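PDB 4AUR: LEOA from Escherichia coli, which is a dynamin-like GTPase that probably hydrolyses GTP, as its family does, and comes from enterotoxigenic bacteria, where it is probably connected with heat-labile (LT) toxin. Local coordinates for residues I9-A14 with E267-K272; I46-S51 with V271-D276. One frame throughout, in Å; residues are numbered along the deposited sequence.

Contact 1 (I9-A14 with E267-K272); sequences IEKQAA and EVLLVK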
loop_
_atom_site.group_PDB
_atom_site.type_symbol
_atom_site.label_atom_id
_atom_site.label_comp_id
_atom_site.label_asym_id
_atom_site.label_seq_id
_atom_site.Cartn_x
_atom_site.Cartn_y
_atom_site.Cartn_z
ATOM N N ILE A 9 17.422 -30.910 8.758
ATOM C CA ILE A 9 17.202 -29.770 7.858
ATOM C C ILE A 9 15.914 -29.025 8.151
ATOM O O ILE A 9 15.894 -27.790 8.172
ATOM C CB ILE A 9 17.105 -30.199 6.371
ATOM C CG1 ILE A 9 18.474 -30.542 5.807
ATOM C CG2 ILE A 9 16.499 -29.096 5.498
ATOM C CD1 ILE A 9 18.410 -31.368 4.528
ATOM N N GLU A 10 14.819 -29.762 8.310
ATOM C CA GLU A 10 13.547 -29.124 8.637
ATOM C C GLU A 10 13.614 -28.508 10.016
ATOM O O GLU A 10 13.076 -27.435 10.207
ATOM C CB GLU A 10 12.361 -30.069 8.477
ATOM C CG GLU A 10 12.061 -30.396 7.017
ATOM C CD GLU A 10 12.013 -29.170 6.086
ATOM O OE1 GLU A 10 11.393 -28.128 6.436
ATOM O OE2 GLU A 10 12.594 -29.247 4.977
ATOM N N LYS A 11 14.317 -29.133 10.950
ATOM C CA LYS A 11 14.566 -28.493 12.237
ATOM C C LYS A 11 15.229 -27.151 12.058
ATOM O O LYS A 11 14.776 -26.157 12.608
ATOM C CB LYS A 11 15.443 -29.331 13.146
ATOM C CG LYS A 11 15.244 -29.021 14.610
ATOM C CD LYS A 11 15.786 -30.120 15.500
ATOM C CE LYS A 11 17.084 -29.724 16.165
ATOM N NZ LYS A 11 17.894 -30.942 16.405
ATOM N N GLN A 12 16.289 -27.099 11.280
ATOM C CA GLN A 12 16.978 -25.830 11.100
ATOM C C GLN A 12 16.078 -24.816 10.401
ATOM O O GLN A 12 16.034 -23.655 10.793
ATOM C CB GLN A 12 18.286 -26.002 10.317
ATOM C CG GLN A 12 19.369 -24.974 10.647
ATOM C CD GLN A 12 19.759 -24.919 12.139
ATOM O OE1 GLN A 12 20.303 -23.898 12.622
ATOM N NE2 GLN A 12 19.484 -26.017 12.876
ATOM N N ALA A 13 15.341 -25.231 9.382
ATOM C CA ALA A 13 14.497 -24.263 8.703
ATOM C C ALA A 13 13.541 -23.606 9.676
ATOM O O ALA A 13 13.314 -22.420 9.603
ATOM C CB ALA A 13 13.734 -24.894 7.560
ATOM N N ALA A 14 12.988 -24.381 10.592
ATOM C CA ALA A 14 12.012 -23.871 11.560
ATOM C C ALA A 14 12.651 -22.910 12.535
ATOM O O ALA A 14 12.051 -21.920 12.928
ATOM C CB ALA A 14 11.361 -25.011 12.324
ATOM N N GLU A 267 5.398 -27.604 11.282
ATOM C CA GLU A 267 4.121 -27.424 11.975
ATOM C C GLU A 267 4.230 -28.091 13.354
ATOM O O GLU A 267 3.886 -27.499 14.348
ATOM C CB GLU A 267 2.900 -27.948 11.171
ATOM C CG GLU A 267 1.775 -26.910 10.929
ATOM C CD GLU A 267 0.486 -27.125 11.750
ATOM O OE1 GLU A 267 0.065 -28.300 11.916
ATOM O OE2 GLU A 267 -0.130 -26.118 12.217
ATOM N N VAL A 268 4.764 -29.300 13.430
ATOM C CA VAL A 268 4.823 -29.960 14.719
ATOM C C VAL A 268 5.656 -29.153 15.677
ATOM O O VAL A 268 5.227 -28.923 16.784
ATOM C CB VAL A 268 5.327 -31.403 14.653
ATOM C CG1 VAL A 268 5.653 -31.898 16.064
ATOM C CG2 VAL A 268 4.275 -32.292 14.014
ATOM N N LEU A 269 6.832 -28.713 15.256
ATOM C CA LEU A 269 7.685 -27.920 16.138
ATOM C C LEU A 269 7.025 -26.591 16.549
ATOM O O LEU A 269 7.048 -26.241 17.724
ATOM C CB LEU A 269 9.069 -27.684 15.504
ATOM C CG LEU A 269 9.991 -28.890 15.260
ATOM C CD1 LEU A 269 11.138 -28.582 14.318
ATOM C CD2 LEU A 269 10.571 -29.403 16.553
ATOM N N LEU A 270 6.412 -25.862 15.615
ATOM C CA LEU A 270 5.746 -24.594 15.968
ATOM C C LEU A 270 4.602 -24.803 16.961
ATOM O O LEU A 270 4.578 -24.211 18.023
ATOM C CB LEU A 270 5.254 -23.847 14.724
ATOM C CG LEU A 270 6.410 -23.429 13.800
ATOM C CD1 LEU A 270 5.941 -22.668 12.564
ATOM C CD2 LEU A 270 7.468 -22.613 14.548
ATOM N N VAL A 271 3.648 -25.647 16.634
ATOM C CA VAL A 271 2.600 -25.918 17.571
ATOM C C VAL A 271 3.171 -26.351 18.942
ATOM O O VAL A 271 2.873 -25.761 19.956
ATOM C CB VAL A 271 1.656 -26.999 17.037
ATOM C CG1 VAL A 271 0.518 -27.207 18.015
ATOM C CG2 VAL A 271 1.107 -26.588 15.686
ATOM N N LYS A 272 4.001 -27.374 18.975
ATOM C CA LYS A 272 4.572 -27.844 20.238
ATOM C C LYS A 272 5.055 -26.702 21.168
ATOM O O LYS A 272 4.832 -26.756 22.364
ATOM C CB LYS A 272 5.707 -28.844 19.946
ATOM C CG LYS A 272 6.451 -29.357 21.165
ATOM C CD LYS A 272 7.614 -30.268 20.787
ATOM C CE LYS A 272 7.992 -31.183 21.954
ATOM N NZ LYS A 272 8.086 -32.634 21.588
#
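K11 and L269 touch across this contact, and the ammonium of the lysine is gripped by two carbonyls: K11 NZ makes weak hydrogen bonds to the carbonyl oxygens of E50 and D52, while the L269 side chain also touches I49 and D52. Between the two segments themselves the contact is wholly apolar and turns on one methyl. L269 CD1 enters the groove between K11 and A14, which lie close together on helix 3-30. It lies 4.0 Å from K11 CA, and its distance to K11 CG is 4.1 Å. The A14 methyl is its next neighbour, L269 CD1 to A14 CB again 4.1 Å.

The leucine reaches this place with CG beside its backbone N, opposite the carbonyl carbon (chi1 -65°). K11 starts out differently, with CG anti to its N (chi1 -155°), and the chain then bends at chi3 to carry the amine away from the leucine. The two side chains cross at about a right angle, so K11 offers L269 its CA and CG and sends its charge on to the carbonyls. A14 and L269 also mark the nearest backbone approach, 7.5 Å between A14 CA and L269 CA. Nearby, E10 touches K262, V265 and P266 on helix 250-273.

This is helix-helix packing that joins the N-terminal helix 3-30 to helix 250-273 of the dynamin-like helical domain, burying 142 Å². Its chemistry divides one lysine: the aliphatic base, with A14, holds L269 by van der Waals packing, and the amine ties helix 3-30 weakly to the backbone of E50 and D52.

Contact 2 (I46-S51 with V271-D276); sequences INAIES and VKTGMD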
loop_
_atom_site.group_PDB
_atom_site.type_symbol
_atom_site.label_atom_id
_atom_site.label_comp_id
_atom_site.label_asym_id
_atom_site.label_seq_id
_atom_site.Cartn_x
_atom_site.Cartn_y
_atom_site.Cartn_z
ATOM N N ILE A 46 13.112 -21.359 20.431
ATOM C CA ILE A 46 14.233 -21.844 19.626
ATOM C C ILE A 46 15.076 -22.848 20.401
ATOM O O ILE A 46 15.488 -23.871 19.858
ATOM C CB ILE A 46 15.120 -20.709 19.138
ATOM C CG1 ILE A 46 14.428 -20.016 17.953
ATOM C CG2 ILE A 46 16.457 -21.250 18.694
ATOM C CD1 ILE A 46 14.929 -18.619 17.684
ATOM N N ASN A 47 15.285 -22.561 21.683
ATOM C CA ASN A 47 16.085 -23.408 22.527
ATOM C C ASN A 47 15.397 -24.710 22.773
ATOM O O ASN A 47 16.010 -25.763 22.643
ATOM C CB ASN A 47 16.430 -22.696 23.829
ATOM C CG ASN A 47 17.331 -21.502 23.589
ATOM O OD1 ASN A 47 17.173 -20.422 24.176
ATOM N ND2 ASN A 47 18.265 -21.683 22.679
ATOM N N ALA A 48 14.121 -24.657 23.111
ATOM C CA ALA A 48 13.360 -25.884 23.294
ATOM C C ALA A 48 13.434 -26.740 22.062
ATOM O O ALA A 48 13.537 -27.947 22.169
ATOM C CB ALA A 48 11.915 -25.575 23.615
ATOM N N ILE A 49 13.396 -26.117 20.891
ATOM C CA ILE A 49 13.313 -26.863 19.635
ATOM C C ILE A 49 14.593 -27.594 19.297
ATOM O O ILE A 49 14.541 -28.669 18.726
ATOM C CB ILE A 49 12.932 -25.946 18.467
ATOM C CG1 ILE A 49 11.413 -25.824 18.396
ATOM C CG2 ILE A 49 13.430 -26.502 17.141
ATOM C CD1 ILE A 49 10.918 -24.811 17.380
ATOM N N GLU A 50 15.728 -26.966 19.595
ATOM C CA GLU A 50 17.056 -27.556 19.417
ATOM C C GLU A 50 17.164 -28.978 19.979
ATOM O O GLU A 50 17.768 -29.849 19.358
ATOM C CB GLU A 50 18.125 -26.679 20.091
ATOM C CG GLU A 50 18.583 -25.469 19.286
ATOM C CD GLU A 50 19.382 -25.855 18.054
ATOM O OE1 GLU A 50 19.582 -27.077 17.810
ATOM O OE2 GLU A 50 19.819 -24.925 17.321
ATOM N N SER A 51 16.580 -29.207 21.149
ATOM C CA SER A 51 16.591 -30.536 21.766
ATOM C C SER A 51 15.951 -31.609 20.889
ATOM O O SER A 51 16.526 -32.683 20.685
ATOM C CB SER A 51 15.826 -30.531 23.089
ATOM O OG SER A 51 15.455 -31.860 23.404
ATOM N N VAL A 271 3.648 -25.647 16.634
ATOM C CA VAL A 271 2.600 -25.918 17.571
ATOM C C VAL A 271 3.171 -26.351 18.942
ATOM O O VAL A 271 2.873 -25.761 19.956
ATOM C CB VAL A 271 1.656 -26.999 17.037
ATOM C CG1 VAL A 271 0.518 -27.207 18.015
ATOM C CG2 VAL A 271 1.107 -26.588 15.686
ATOM N N LYS A 272 4.001 -27.374 18.975
ATOM C CA LYS A 272 4.572 -27.844 20.238
ATOM C C LYS A 272 5.055 -26.702 21.168
ATOM O O LYS A 272 4.832 -26.756 22.364
ATOM C CB LYS A 272 5.707 -28.844 19.946
ATOM C CG LYS A 272 6.451 -29.357 21.165
ATOM C CD LYS A 272 7.614 -30.268 20.787
ATOM C CE LYS A 272 7.992 -31.183 21.954
ATOM N NZ LYS A 272 8.086 -32.634 21.588
ATOM N N THR A 273 5.713 -25.687 20.617
ATOM C CA THR A 273 6.224 -24.536 21.386
ATOM C C THR A 273 5.293 -23.334 21.468
ATOM O O THR A 273 5.644 -22.331 22.093
ATOM C CB THR A 273 7.533 -24.003 20.762
ATOM O OG1 THR A 273 7.404 -23.923 19.331
ATOM C CG2 THR A 273 8.694 -24.900 21.111
ATOM N N GLY A 274 4.126 -23.409 20.833
ATOM C CA GLY A 274 3.131 -22.345 20.912
ATOM C C GLY A 274 3.442 -21.137 20.038
ATOM O O GLY A 274 2.901 -20.074 20.241
HETATM N N MSE A 275 4.290 -21.323 19.046
HETATM C CA MSE A 275 4.780 -20.245 18.194
HETATM C C MSE A 275 3.990 -20.134 16.916
HETATM O O MSE A 275 4.068 -19.124 16.208
HETATM C CB MSE A 275 6.223 -20.533 17.826
HETATM C CG MSE A 275 7.163 -20.302 18.986
HETATM SE SE MSE A 275 7.261 -18.398 19.494
HETATM C CE MSE A 275 6.356 -18.552 21.236
ATOM N N ASP A 276 3.222 -21.171 16.597
ATOM C CA ASP A 276 2.260 -21.075 15.509
ATOM C C ASP A 276 1.439 -19.802 15.665
ATOM O O ASP A 276 1.289 -19.033 14.739
ATOM C CB ASP A 276 1.336 -22.300 15.472
ATOM C CG ASP A 276 0.713 -22.625 16.834
ATOM O OD1 ASP A 276 1.305 -22.243 17.883
ATOM O OD2 ASP A 276 -0.360 -23.284 16.867
#
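T273 holds its hydroxyl between the backbone N and the carbonyl carbon (chi1 44°), which puts CG2 beside the N and aims that methyl at I49 and A48. I49 has CG1 at chi1 -86°, which leaves CG2 anti to its own N and lets the CG1-CD1 arm run out across the threonine at about a right angle. I49 CG1 comes to 4.0 Å from T273 CG2, and the end of the arm passes the hydroxyl, I49 CD1 lying 4.1 Å from T273 OG1. The smaller A48 also touches the methyl, its CB 4.1 Å from T273 CG2.

The same rotation that frees the methyl for packing turns OG1 back onto its own helix, where it hydrogen-bonds to the carbonyl oxygens of L269 and L270. The polar half of T273 is thus spent on the last turn of helix 250-273. A Schellman motif follows at G274, which takes a positive phi and whose N bonds to V271 O at 2.8 Å.

Beyond the turn, M275, a selenomethionine on helix 275-343, touches V42 and A45; A45 also touches T273. Helix 38-51 packs on helix 3-30 as well, I46 against L18 and L19 and I49 against I15, and so touches both the N-terminal helix and the junction of helices 250-273 and 275-343.

How the contacts relate
Contacts 1 and 2 have centres about 7 Å apart and share V271 and K272, so the last turns of helix 250-273 meet two successive helices, 3-30 and 38-51. The junction is probably bridged by a hydrogen bond, M275 N to L270 O at 3.1 Å, while K11 CD lies 3.7 Å from I49 O. K272, shared by both, forms a salt bridge with D52, just ahead of strand 54-60. That strand leads into a likely P-loop before helix 66-74. Together the contacts join N-terminal helices to those following the GTPase sheet, consistent with the helical neck seen in dynamin relatives.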